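Local coordinates for hypothetical protein (Actinomyces odontolyticus, PDB 4MJG) that is of unknown function but belongs to the DUF4853 family and is probably made as a lipoprotein, at residues E19-R24 against S132-L137; S30-P35 against V119-S124; Q53-G58 against G62-G67; V66-V71 against E156-M161. One frame throughout, in Å; residues are numbered along the deposited sequence.

Contact 1 of 4, residues E19-R24 against S132-L137. With SO4 (sulfate ion), chain C; SO4 (sulfate ion), chain D.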
loop_
_atom_site.group_PDB
_atom_site.type_symbol
_atom_site.label_atom_id
_atom_site.label_comp_id
_atom_site.label_asym_id
_atom_site.label_seq_id
_atom_site.Cartn_x
_atom_site.Cartn_y
_atom_site.Cartn_z
ATOM N N GLU A 19 9.211 -6.375 -12.145
ATOM C CA GLU A 19 8.537 -5.650 -13.220
ATOM C C GLU A 19 7.117 -6.163 -13.449
ATOM O O GLU A 19 6.206 -5.375 -13.710
ATOM C CB GLU A 19 9.349 -5.753 -14.511
ATOM C CG GLU A 19 10.710 -5.071 -14.439
ATOM C CD GLU A 19 11.827 -5.929 -15.007
ATOM O OE1 GLU A 19 12.099 -7.014 -14.435
ATOM O OE2 GLU A 19 12.433 -5.515 -16.021
ATOM N N GLU A 20 6.939 -7.480 -13.355
ATOM C CA GLU A 20 5.620 -8.098 -13.480
ATOM C C GLU A 20 4.731 -7.681 -12.318
ATOM O O GLU A 20 3.527 -7.467 -12.491
ATOM C CB GLU A 20 5.754 -9.627 -13.511
ATOM C CG GLU A 20 4.444 -10.408 -13.611
ATOM C CD GLU A 20 3.819 -10.383 -14.995
ATOM O OE1 GLU A 20 4.335 -9.686 -15.892
ATOM O OE2 GLU A 20 2.793 -11.073 -15.185
ATOM N N TYR A 21 5.334 -7.568 -11.138
ATOM C CA TYR A 21 4.607 -7.198 -9.930
ATOM C C TYR A 21 4.142 -5.749 -9.998
ATOM O O TYR A 21 2.983 -5.438 -9.697
ATOM C CB TYR A 21 5.495 -7.395 -8.712
ATOM C CG TYR A 21 4.760 -7.405 -7.393
ATOM C CD1 TYR A 21 4.546 -6.231 -6.679
ATOM C CD2 TYR A 21 4.311 -8.597 -6.842
ATOM C CE1 TYR A 21 3.890 -6.245 -5.456
ATOM C CE2 TYR A 21 3.657 -8.624 -5.620
ATOM C CZ TYR A 21 3.445 -7.450 -4.931
ATOM O OH TYR A 21 2.802 -7.492 -3.716
ATOM N N ILE A 22 5.052 -4.870 -10.401
ATOM C CA ILE A 22 4.727 -3.460 -10.598
ATOM C C ILE A 22 3.597 -3.305 -11.617
ATOM O O ILE A 22 2.644 -2.544 -11.404
ATOM C CB ILE A 22 5.973 -2.670 -11.053
ATOM C CG1 ILE A 22 6.934 -2.500 -9.870
ATOM C CG2 ILE A 22 5.581 -1.309 -11.605
ATOM C CD1 ILE A 22 8.309 -1.995 -10.243
ATOM N N SER A 23 3.706 -4.049 -12.711
ATOM C CA SER A 23 2.735 -3.985 -13.797
ATOM C C SER A 23 1.344 -4.518 -13.421
ATOM O O SER A 23 0.332 -3.898 -13.761
ATOM C CB SER A 23 3.270 -4.755 -15.005
ATOM O OG SER A 23 2.287 -4.865 -16.014
ATOM N N ARG A 24 1.295 -5.642 -12.704
ATOM C CA ARG A 24 0.043 -6.399 -12.538
ATOM C C ARG A 24 -0.512 -6.537 -11.115
ATOM O O ARG A 24 -1.731 -6.614 -10.938
ATOM C CB ARG A 24 0.204 -7.770 -13.182
ATOM C CG ARG A 24 -0.078 -7.683 -14.678
ATOM C CD ARG A 24 0.569 -8.757 -15.545
ATOM N NE ARG A 24 -0.004 -10.100 -15.382
ATOM C CZ ARG A 24 -1.195 -10.498 -15.841
ATOM N NH1 ARG A 24 -2.006 -9.674 -16.505
ATOM N NH2 ARG A 24 -1.585 -11.751 -15.625
ATOM N N SER A 132 1.744 -0.025 1.263
ATOM C CA SER A 132 2.063 -1.372 0.787
ATOM C C SER A 132 3.564 -1.555 0.719
ATOM O O SER A 132 4.301 -0.597 0.518
ATOM C CB SER A 132 1.419 -1.640 -0.575
ATOM O OG SER A 132 2.182 -1.086 -1.627
ATOM N N ARG A 133 4.010 -2.791 0.910
ATOM C CA ARG A 133 5.423 -3.123 0.858
ATOM C C ARG A 133 5.544 -4.585 0.436
ATOM O O ARG A 133 5.363 -5.493 1.242
ATOM C CB ARG A 133 6.076 -2.877 2.215
ATOM C CG ARG A 133 7.552 -3.242 2.278
ATOM C CD ARG A 133 8.207 -2.724 3.552
ATOM N NE ARG A 133 9.640 -3.023 3.605
ATOM C CZ ARG A 133 10.172 -4.149 4.080
ATOM N NH1 ARG A 133 9.404 -5.125 4.551
ATOM N NH2 ARG A 133 11.490 -4.308 4.077
ATOM N N SER A 134 5.835 -4.806 -0.839
ATOM C CA SER A 134 5.912 -6.159 -1.390
ATOM C C SER A 134 6.980 -6.995 -0.700
ATOM O O SER A 134 7.841 -6.470 0.006
ATOM C CB SER A 134 6.235 -6.117 -2.887
ATOM O OG SER A 134 7.625 -5.912 -3.091
ATOM N N ALA A 135 6.914 -8.304 -0.933
ATOM C CA ALA A 135 8.001 -9.205 -0.583
ATOM C C ALA A 135 9.158 -8.925 -1.520
ATOM O O ALA A 135 8.996 -8.200 -2.505
ATOM C CB ALA A 135 7.551 -10.649 -0.726
ATOM N N CYS A 136 10.322 -9.488 -1.219
ATOM C CA CYS A 136 11.488 -9.338 -2.089
ATOM C C CYS A 136 11.256 -10.136 -3.370
ATOM O O CYS A 136 10.843 -11.290 -3.314
ATOM C CB CYS A 136 12.757 -9.815 -1.385
ATOM S SG CYS A 136 14.298 -9.245 -2.146
ATOM N N LEU A 137 11.509 -9.514 -4.519
ATOM C CA LEU A 137 11.206 -10.123 -5.811
ATOM C C LEU A 137 12.457 -10.289 -6.669
ATOM O O LEU A 137 13.328 -9.424 -6.669
ATOM C CB LEU A 137 10.177 -9.272 -6.558
ATOM C CG LEU A 137 8.860 -9.071 -5.808
ATOM C CD1 LEU A 137 8.028 -7.966 -6.441
ATOM C CD2 LEU A 137 8.074 -10.370 -5.747
HETATM S S SO4 C . 10.958 -10.628 2.237
HETATM O O1 SO4 C . 10.466 -11.167 0.947
HETATM O O2 SO4 C . 9.964 -9.708 2.839
HETATM O O3 SO4 C . 11.181 -11.754 3.171
HETATM O O4 SO4 C . 12.234 -9.916 2.006
HETATM S S SO4 D . 11.355 -0.138 5.186
HETATM O O1 SO4 D . 10.284 -0.587 6.108
HETATM O O2 SO4 D . 12.584 -0.939 5.407
HETATM O O3 SO4 D . 10.887 -0.301 3.789
HETATM O O4 SO4 D . 11.646 1.292 5.440
#
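Tyr21 of helix 18-24 packs against Ser134 and Leu137, where the chain runs out of strand 127-133, and so joins a helix to the large antiparallel sheet on which this DUF4853 fold is built. The packing is apolar and buried, and it rests on a single aromatic side chain. Swung anti to the backbone N (chi1 -164°), the Tyr21 ring reaches across to the strand side. Leu137 crosses it at about a right angle and touches its root: Leu137 CD1 lies 3.4 Å from Tyr21 CB and is close to Tyr21 CG. Farther out along the ring, the methylene of Ser134 takes over, its CB 3.5 Å from Tyr21 CE1 and also near CZ and OH. Ile29 of helix 26-31 adds a further apolar neighbour to the tyrosine.

The hydroxyl of Ser134 is turned to the backbone. Its OG donates to Ala135 O at 2.7 Å, the donor tilted 25° from the carbonyl plane, and is also bonded to Val65 N, which ties this segment to strand 62-73.

Beyond the strand end, two sulfate ions, probably from the crystallisation liquor, are consistent with a local preference for anions. The extended chain of Arg133 brings its NE to 3.0 Å from O3 of the chain D sulfate. Arg64 and Arg15 are further ligands of the chain C sulfate, and there the backbone N of Cys136 points almost straight (172°) at sulfate O1, 2.7 Å away.

Contact 2 of 4, residues S30-P35 against V119-S124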
loop_
_atom_site.group_PDB
_atom_site.type_symbol
_atom_site.label_atom_id
_atom_site.label_comp_id
_atom_site.label_asym_id
_atom_site.label_seq_id
_atom_site.Cartn_x
_atom_site.Cartn_y
_atom_site.Cartn_z
ATOM N N SER A 30 -3.225 -1.562 -4.520
ATOM C CA SER A 30 -3.636 -0.182 -4.263
ATOM C C SER A 30 -5.161 -0.041 -4.098
ATOM O O SER A 30 -5.634 0.851 -3.391
ATOM C CB SER A 30 -3.129 0.725 -5.391
ATOM O OG SER A 30 -1.734 0.540 -5.619
ATOM N N SER A 31 -5.920 -0.929 -4.736
ATOM C CA SER A 31 -7.386 -0.876 -4.684
ATOM C C SER A 31 -7.979 -1.014 -3.271
ATOM O O SER A 31 -9.067 -0.497 -3.004
ATOM C CB SER A 31 -7.989 -1.960 -5.588
ATOM O OG SER A 31 -8.039 -3.215 -4.924
ATOM N N VAL A 32 -7.273 -1.696 -2.370
ATOM C CA VAL A 32 -7.822 -1.978 -1.028
ATOM C C VAL A 32 -7.951 -0.744 -0.128
ATOM O O VAL A 32 -8.614 -0.800 0.911
ATOM C CB VAL A 32 -7.005 -3.049 -0.269
ATOM C CG1 VAL A 32 -6.873 -4.312 -1.106
ATOM C CG2 VAL A 32 -5.642 -2.508 0.147
ATOM N N ALA A 33 -7.307 0.356 -0.511
ATOM C CA ALA A 33 -7.478 1.628 0.190
ATOM C C ALA A 33 -8.859 2.219 -0.060
ATOM O O ALA A 33 -9.419 2.884 0.813
ATOM C CB ALA A 33 -6.406 2.617 -0.239
ATOM N N VAL A 34 -9.404 1.965 -1.247
ATOM C CA VAL A 34 -10.638 2.622 -1.690
ATOM C C VAL A 34 -11.802 2.461 -0.701
ATOM O O VAL A 34 -12.416 3.459 -0.320
ATOM C CB VAL A 34 -11.062 2.146 -3.099
ATOM C CG1 VAL A 34 -12.435 2.695 -3.462
ATOM C CG2 VAL A 34 -10.023 2.567 -4.129
ATOM N N PRO A 35 -12.103 1.220 -0.270
ATOM C CA PRO A 35 -13.174 1.062 0.717
ATOM C C PRO A 35 -13.005 1.929 1.972
ATOM O O PRO A 35 -14.000 2.385 2.542
ATOM C CB PRO A 35 -13.100 -0.422 1.084
ATOM C CG PRO A 35 -12.507 -1.073 -0.114
ATOM C CD PRO A 35 -11.539 -0.080 -0.679
ATOM N N VAL A 119 0.397 -5.355 3.191
ATOM C CA VAL A 119 -0.348 -4.109 3.052
ATOM C C VAL A 119 -0.791 -3.698 4.445
ATOM O O VAL A 119 -1.371 -4.502 5.161
ATOM C CB VAL A 119 -1.576 -4.265 2.143
ATOM C CG1 VAL A 119 -2.354 -2.956 2.065
ATOM C CG2 VAL A 119 -1.146 -4.724 0.759
ATOM N N GLU A 120 -0.507 -2.455 4.829
ATOM C CA GLU A 120 -0.734 -2.008 6.201
ATOM C C GLU A 120 -1.692 -0.828 6.303
ATOM O O GLU A 120 -1.501 0.205 5.661
ATOM C CB GLU A 120 0.592 -1.640 6.874
ATOM C CG GLU A 120 0.411 -1.178 8.310
ATOM C CD GLU A 120 1.671 -1.306 9.137
ATOM O OE1 GLU A 120 2.748 -0.936 8.627
ATOM O OE2 GLU A 120 1.578 -1.770 10.297
ATOM N N PHE A 121 -2.716 -0.992 7.131
ATOM C CA PHE A 121 -3.626 0.086 7.479
ATOM C C PHE A 121 -3.192 0.613 8.838
ATOM O O PHE A 121 -3.355 -0.082 9.843
ATOM C CB PHE A 121 -5.056 -0.441 7.563
ATOM C CG PHE A 121 -5.536 -1.108 6.302
ATOM C CD1 PHE A 121 -5.241 -2.438 6.050
ATOM C CD2 PHE A 121 -6.297 -0.408 5.374
ATOM C CE1 PHE A 121 -5.684 -3.055 4.892
ATOM C CE2 PHE A 121 -6.744 -1.022 4.215
ATOM C CZ PHE A 121 -6.437 -2.348 3.971
ATOM N N LYS A 122 -2.616 1.815 8.869
ATOM C CA LYS A 122 -2.176 2.425 10.126
ATOM C C LYS A 122 -3.233 3.357 10.715
ATOM O O LYS A 122 -3.451 4.466 10.224
ATOM C CB LYS A 122 -0.843 3.172 9.956
ATOM C CG LYS A 122 0.340 2.460 10.596
ATOM C CD LYS A 122 1.573 3.346 10.681
ATOM C CE LYS A 122 2.576 2.798 11.689
ATOM N NZ LYS A 122 2.971 1.386 11.416
ATOM N N PHE A 123 -3.880 2.905 11.783
ATOM C CA PHE A 123 -4.821 3.744 12.512
ATOM C C PHE A 123 -4.092 4.804 13.325
ATOM O O PHE A 123 -3.027 4.547 13.887
ATOM C CB PHE A 123 -5.700 2.908 13.450
ATOM C CG PHE A 123 -6.392 3.720 14.508
ATOM C CD1 PHE A 123 -7.596 4.358 14.238
ATOM C CD2 PHE A 123 -5.826 3.868 15.767
ATOM C CE1 PHE A 123 -8.229 5.114 15.208
ATOM C CE2 PHE A 123 -6.455 4.625 16.743
ATOM C CZ PHE A 123 -7.657 5.248 16.462
ATOM N N SER A 124 -4.676 5.996 13.365
ATOM C CA SER A 124 -4.322 7.017 14.345
ATOM C C SER A 124 -5.553 7.897 14.542
ATOM O O SER A 124 -6.526 7.784 13.796
ATOM C CB SER A 124 -3.111 7.842 13.893
ATOM O OG SER A 124 -3.494 8.909 13.054
#
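Val32 sits in the type I turn from Ser31 to Val34, between helices 26-31 and 34-40, and leans on Val119 and Phe121 of strand 118-123. The turn linking two consecutive helices thus packs on a face of the antiparallel sheet.

Val32 gives up the most surface, its side chain touching through one methyl, CG2. With CG1 anti to the carbonyl carbon (chi1 -54°), CG2 lies between the backbone N and the carbonyl and is directed at the strand. There it meets Val119 tip to tip, Val32 CG2 being 3.8 Å from Val119 CG1. The same methyl also touches Phe121 CZ at 3.9 Å, the two side chains crossing at about a right angle, and is thus shared by two residues of the strand that are two positions apart.

In Phe121, CG anti to the carbonyl carbon (chi1 -57°) carries the ring edge to the turn. Val84 of helix 77-86, Val130 and Leu111 also pack on this side chain, placing it among the inner residues between sheet and helices; Leu111 touches Val119 too. The backbone of the turn approaches the ring at its edge: Val32 O lies in the ring plane, 3.8 Å from Phe121 CE2.

Contact 3 of 4, residues Q53-G58 against G62-G67. With SO4 (sulfate ion), chain C.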
loop_
_atom_site.group_PDB
_atom_site.type_symbol
_atom_site.label_atom_id
_atom_site.label_comp_id
_atom_site.label_asym_id
_atom_site.label_seq_id
_atom_site.Cartn_x
_atom_site.Cartn_y
_atom_site.Cartn_z
ATOM N N GLN A 53 13.281 -0.479 -3.749
ATOM C CA GLN A 53 14.544 -0.561 -3.020
ATOM C C GLN A 53 15.117 -1.970 -3.063
ATOM O O GLN A 53 14.393 -2.940 -3.268
ATOM C CB GLN A 53 14.385 -0.074 -1.577
ATOM C CG GLN A 53 13.425 -0.882 -0.730
ATOM C CD GLN A 53 13.369 -0.394 0.709
ATOM O OE1 GLN A 53 13.289 0.808 0.966
ATOM N NE2 GLN A 53 13.390 -1.328 1.654
ATOM N N VAL A 54 16.428 -2.060 -2.868
ATOM C CA VAL A 54 17.147 -3.329 -2.899
ATOM C C VAL A 54 16.705 -4.179 -1.714
ATOM O O VAL A 54 16.275 -3.651 -0.691
ATOM C CB VAL A 54 18.676 -3.099 -2.837
ATOM C CG1 VAL A 54 19.436 -4.419 -2.891
ATOM C CG2 VAL A 54 19.118 -2.187 -3.973
ATOM N N CYS A 55 16.788 -5.496 -1.869
ATOM C CA CYS A 55 16.509 -6.428 -0.775
ATOM C C CYS A 55 17.213 -7.756 -1.008
ATOM O O CYS A 55 17.831 -7.974 -2.053
ATOM C CB CYS A 55 15.002 -6.673 -0.616
ATOM S SG CYS A 55 14.173 -7.204 -2.128
ATOM N N GLY A 56 17.116 -8.634 -0.015
ATOM C CA GLY A 56 17.684 -9.964 -0.107
ATOM C C GLY A 56 19.186 -9.948 0.052
ATOM O O GLY A 56 19.817 -8.886 0.095
ATOM N N THR A 57 19.756 -11.143 0.132
ATOM C CA THR A 57 21.188 -11.308 0.323
ATOM C C THR A 57 21.665 -12.523 -0.472
ATOM O O THR A 57 20.933 -13.502 -0.606
ATOM C CB THR A 57 21.530 -11.445 1.828
ATOM O OG1 THR A 57 22.920 -11.749 1.992
ATOM C CG2 THR A 57 20.685 -12.532 2.498
ATOM N N GLY A 58 22.880 -12.447 -1.008
ATOM C CA GLY A 58 23.456 -13.551 -1.773
ATOM C C GLY A 58 22.733 -13.771 -3.089
ATOM O O GLY A 58 22.485 -12.821 -3.837
ATOM N N GLY A 62 17.381 -9.126 -4.747
ATOM C CA GLY A 62 16.385 -8.660 -5.693
ATOM C C GLY A 62 15.893 -7.263 -5.385
ATOM O O GLY A 62 16.663 -6.401 -4.958
ATOM N N TYR A 63 14.606 -7.041 -5.624
ATOM C CA TYR A 63 14.004 -5.734 -5.460
ATOM C C TYR A 63 12.644 -5.833 -4.785
ATOM O O TYR A 63 11.908 -6.808 -4.964
ATOM C CB TYR A 63 13.845 -5.049 -6.811
ATOM C CG TYR A 63 15.136 -4.561 -7.413
ATOM C CD1 TYR A 63 15.807 -3.472 -6.871
ATOM C CD2 TYR A 63 15.675 -5.169 -8.537
ATOM C CE1 TYR A 63 16.988 -3.007 -7.429
ATOM C CE2 TYR A 63 16.853 -4.711 -9.103
ATOM C CZ TYR A 63 17.505 -3.629 -8.543
ATOM O OH TYR A 63 18.672 -3.161 -9.097
ATOM N N ARG A 64 12.327 -4.792 -4.025
ATOM C CA ARG A 64 11.103 -4.696 -3.261
ATOM C C ARG A 64 10.384 -3.436 -3.714
ATOM O O ARG A 64 11.029 -2.449 -4.051
ATOM C CB ARG A 64 11.463 -4.568 -1.786
ATOM C CG ARG A 64 10.292 -4.637 -0.838
ATOM C CD ARG A 64 10.712 -4.271 0.578
ATOM N NE ARG A 64 11.853 -5.053 1.053
ATOM C CZ ARG A 64 11.808 -6.335 1.412
ATOM N NH1 ARG A 64 10.675 -7.034 1.340
ATOM N NH2 ARG A 64 12.915 -6.934 1.831
ATOM N N VAL A 65 9.058 -3.454 -3.710
ATOM C CA VAL A 65 8.298 -2.262 -4.091
ATOM C C VAL A 65 7.387 -1.776 -2.958
ATOM O O VAL A 65 6.471 -2.481 -2.512
ATOM C CB VAL A 65 7.523 -2.454 -5.421
ATOM C CG1 VAL A 65 6.544 -3.617 -5.355
ATOM C CG2 VAL A 65 6.804 -1.173 -5.812
ATOM N N VAL A 66 7.684 -0.566 -2.485
ATOM C CA VAL A 66 6.817 0.162 -1.574
ATOM C C VAL A 66 5.844 0.947 -2.443
ATOM O O VAL A 66 6.267 1.707 -3.315
ATOM C CB VAL A 66 7.620 1.143 -0.690
ATOM C CG1 VAL A 66 6.689 2.004 0.149
ATOM C CG2 VAL A 66 8.610 0.389 0.192
ATOM N N GLY A 67 4.550 0.769 -2.213
ATOM C CA GLY A 67 3.531 1.411 -3.048
ATOM C C GLY A 67 3.199 2.823 -2.609
ATOM O O GLY A 67 3.890 3.410 -1.771
HETATM S S SO4 C . 10.958 -10.628 2.237
HETATM O O1 SO4 C . 10.466 -11.167 0.947
HETATM O O2 SO4 C . 9.964 -9.708 2.839
HETATM O O3 SO4 C . 11.181 -11.754 3.171
HETATM O O4 SO4 C . 12.234 -9.916 2.006
#
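Gln53 and Arg64 lie side by side on one face of two adjoining strands, their side chains pointing the same way. The flat ends are nearly perpendicular, amide and guanidinium planes 80° apart, and they do not bond: Gln53 NE2 stays 4.1 Å from Arg64 NE. Cys55 shares this face and places its SG over one side of the guanidinium, 4.1 Å above the plane and offset toward the rim; the same sulfur forms the disulfide with Cys136.

A bend at chi3 (-53°) turns the Arg64 head so that its edge meets the chain C sulfate in plane. Arg64 NH1 donates to O2 and NH2 to O4, each at 3.1 Å, and NH1 also reaches Ser134 O. Cys136 N and Arg15 NH1 also bind this sulfate, which probably came from the crystallisation liquor. A leucine at Arg64 would probably leave the sulfate without two of its N-H donors and Ser134 O without this partner.

Val54 and Tyr63, the non-hydrogen-bonded pair, point away and diverge, Val54 CG2 coming within 4.1 Å of Tyr63 CE1. The tyrosine hydroxyl is held by Pro142 O and Asp145 N. Backbone bonds flank this pair: Gln53 and Arg64 exchange two, with Arg64 N 2.9 Å from Gln53 O, and Cys55 and Gly62 another two. This alternation is that of antiparallel strands, and the short connection between strands 44-55 and 62-73 makes them a beta hairpin.

Contact 4 of 4, residues V66-V71 against E156-M161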
loop_
_atom_site.group_PDB
_atom_site.type_symbol
_atom_site.label_atom_id
_atom_site.label_comp_id
_atom_site.label_asym_id
_atom_site.label_seq_id
_atom_site.Cartn_x
_atom_site.Cartn_y
_atom_site.Cartn_z
ATOM N N VAL A 66 7.684 -0.566 -2.485
ATOM C CA VAL A 66 6.817 0.162 -1.574
ATOM C C VAL A 66 5.844 0.947 -2.443
ATOM O O VAL A 66 6.267 1.707 -3.315
ATOM C CB VAL A 66 7.620 1.143 -0.690
ATOM C CG1 VAL A 66 6.689 2.004 0.149
ATOM C CG2 VAL A 66 8.610 0.389 0.192
ATOM N N GLY A 67 4.550 0.769 -2.213
ATOM C CA GLY A 67 3.531 1.411 -3.048
ATOM C C GLY A 67 3.199 2.823 -2.609
ATOM O O GLY A 67 3.890 3.410 -1.771
ATOM N N TYR A 68 2.133 3.372 -3.187
ATOM C CA TYR A 68 1.624 4.675 -2.769
ATOM C C TYR A 68 1.218 4.604 -1.320
ATOM O O TYR A 68 0.803 3.551 -0.832
ATOM C CB TYR A 68 0.411 5.086 -3.601
ATOM C CG TYR A 68 0.757 5.646 -4.957
ATOM C CD1 TYR A 68 0.979 7.009 -5.138
ATOM C CD2 TYR A 68 0.844 4.817 -6.061
ATOM C CE1 TYR A 68 1.290 7.529 -6.380
ATOM C CE2 TYR A 68 1.155 5.325 -7.301
ATOM C CZ TYR A 68 1.378 6.682 -7.453
ATOM O OH TYR A 68 1.689 7.178 -8.689
ATOM N N THR A 69 1.366 5.723 -0.623
ATOM C CA THR A 69 0.840 5.852 0.720
ATOM C C THR A 69 -0.324 6.823 0.629
ATOM O O THR A 69 -0.140 7.955 0.199
ATOM C CB THR A 69 1.903 6.390 1.684
ATOM O OG1 THR A 69 3.035 5.500 1.700
ATOM C CG2 THR A 69 1.333 6.520 3.085
ATOM N N THR A 70 -1.524 6.362 0.976
ATOM C CA THR A 70 -2.711 7.214 0.936
ATOM C C THR A 70 -3.337 7.333 2.308
ATOM O O THR A 70 -3.217 6.430 3.135
ATOM C CB THR A 70 -3.771 6.704 -0.059
ATOM O OG1 THR A 70 -4.239 5.409 0.332
ATOM C CG2 THR A 70 -3.191 6.632 -1.449
ATOM N N VAL A 71 -4.014 8.456 2.535
ATOM C CA VAL A 71 -4.553 8.792 3.844
ATOM C C VAL A 71 -6.036 9.125 3.749
ATOM O O VAL A 71 -6.434 9.991 2.973
ATOM C CB VAL A 71 -3.791 9.984 4.456
ATOM C CG1 VAL A 71 -4.421 10.418 5.772
ATOM C CG2 VAL A 71 -2.338 9.603 4.681
ATOM N N GLU A 156 -3.018 4.858 -13.090
ATOM C CA GLU A 156 -2.924 3.412 -13.299
ATOM C C GLU A 156 -3.033 2.621 -12.002
ATOM O O GLU A 156 -3.592 1.524 -11.992
ATOM C CB GLU A 156 -1.602 3.066 -13.990
ATOM C CG GLU A 156 -1.481 3.624 -15.402
ATOM C CD GLU A 156 -0.046 3.737 -15.881
ATOM O OE1 GLU A 156 0.856 3.134 -15.260
ATOM O OE2 GLU A 156 0.179 4.436 -16.891
ATOM N N ALA A 157 -2.492 3.171 -10.919
ATOM C CA ALA A 157 -2.524 2.505 -9.616
ATOM C C ALA A 157 -3.934 2.429 -9.024
ATOM O O ALA A 157 -4.253 1.494 -8.295
ATOM C CB ALA A 157 -1.585 3.205 -8.647
ATOM N N PHE A 158 -4.775 3.406 -9.354
ATOM C CA PHE A 158 -6.137 3.489 -8.824
ATOM C C PHE A 158 -7.136 3.660 -9.974
ATOM O O PHE A 158 -7.701 4.742 -10.147
ATOM C CB PHE A 158 -6.245 4.671 -7.847
ATOM C CG PHE A 158 -5.328 4.569 -6.658
ATOM C CD1 PHE A 158 -4.014 5.012 -6.737
ATOM C CD2 PHE A 158 -5.778 4.037 -5.461
ATOM C CE1 PHE A 158 -3.163 4.921 -5.645
ATOM C CE2 PHE A 158 -4.929 3.948 -4.362
ATOM C CZ PHE A 158 -3.621 4.388 -4.455
ATOM N N PRO A 159 -7.361 2.586 -10.758
ATOM C CA PRO A 159 -8.112 2.634 -12.023
ATOM C C PRO A 159 -9.454 3.371 -11.968
ATOM O O PRO A 159 -9.740 4.191 -12.841
ATOM C CB PRO A 159 -8.344 1.156 -12.347
ATOM C CG PRO A 159 -7.218 0.445 -11.695
ATOM C CD PRO A 159 -6.903 1.218 -10.449
ATOM N N GLY A 160 -10.265 3.091 -10.953
ATOM C CA GLY A 160 -11.603 3.683 -10.849
ATOM C C GLY A 160 -11.643 5.122 -10.359
ATOM O O GLY A 160 -12.721 5.715 -10.251
HETATM N N MSE A 161 -10.473 5.690 -10.073
HETATM C CA MSE A 161 -10.375 6.990 -9.423
HETATM C C MSE A 161 -9.710 7.985 -10.325
HETATM O O MSE A 161 -9.028 7.605 -11.282
HETATM C CB MSE A 161 -9.522 6.805 -8.175
HETATM C CG MSE A 161 -9.972 5.603 -7.350
HETATM SE SE MSE A 161 -10.773 6.258 -5.683
HETATM C CE MSE A 161 -9.187 6.083 -4.545
#
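Tyr68 and Phe158 form an offset edge-to-face aromatic pair where the end of helix 154-157 packs on strand 62-73 of the antiparallel sheet. The tight part of the contact is this pair and two small groups next to it, the methyls of Ala157 and Thr70. Phe158 turns its edge toward the tyrosine face, with ring centroids 5.8 Å apart and planes inclined at 70°; its CE1 lies 4.0 Å from Tyr68 CD2. One residue earlier, the methyl of Ala157 adds to the same tyrosine, its CB 3.7 Å from Tyr68 CE2. The hydroxyl of Tyr68 extends past these groups to Pro152 O. With an alanine in place of Tyr68, the Phe158 edge is likely to lose its aromatic face, a gap to open beside the Ala157 methyl and Pro152 O to lose its hydroxyl partner.

The solvent side of the contact is looser. Glu156, Pro159 and Gly160 are exposed, and Gly160 is poorly ordered. Phe158 is the first residue to leave the helical path and opens a type I turn closed by Met161 N to Phe158 O at 2.9 Å; the turn exposes Pro159 and Gly160 before the chain returns inward at Met161.

Back on the packed side, the Phe158 ring also touches Leu179 and Ser30. Thr70 meets it from the opposite direction, its methyl anti to the carbonyl carbon (OG1 chi1 62°): Thr70 CG2 rests 3.8 Å from Phe158 CZ.

Contacts 1, 2 and 4 are buried, apolar packings of helices, or the turns beside them, on one antiparallel sheet; contact 3, farthest from the chain centre and partly buried, is a hydrogen-bonded strand pair within that sheet. Contacts 2 and 4 lie about 10 Å apart between centres and meet through Ser30 against Ala157 and Phe158, and through Ala33 against Thr70. Contacts 3 and 4 share Val66 and Gly67 on strand 62-73. Contacts 1 and 3 are joined covalently by the Cys55–Cys136 disulfide and share a sulfate, so polar and anion-binding chemistry gathers at this end, while contacts 2 and 4 pair mainly apolar side chains across their segments.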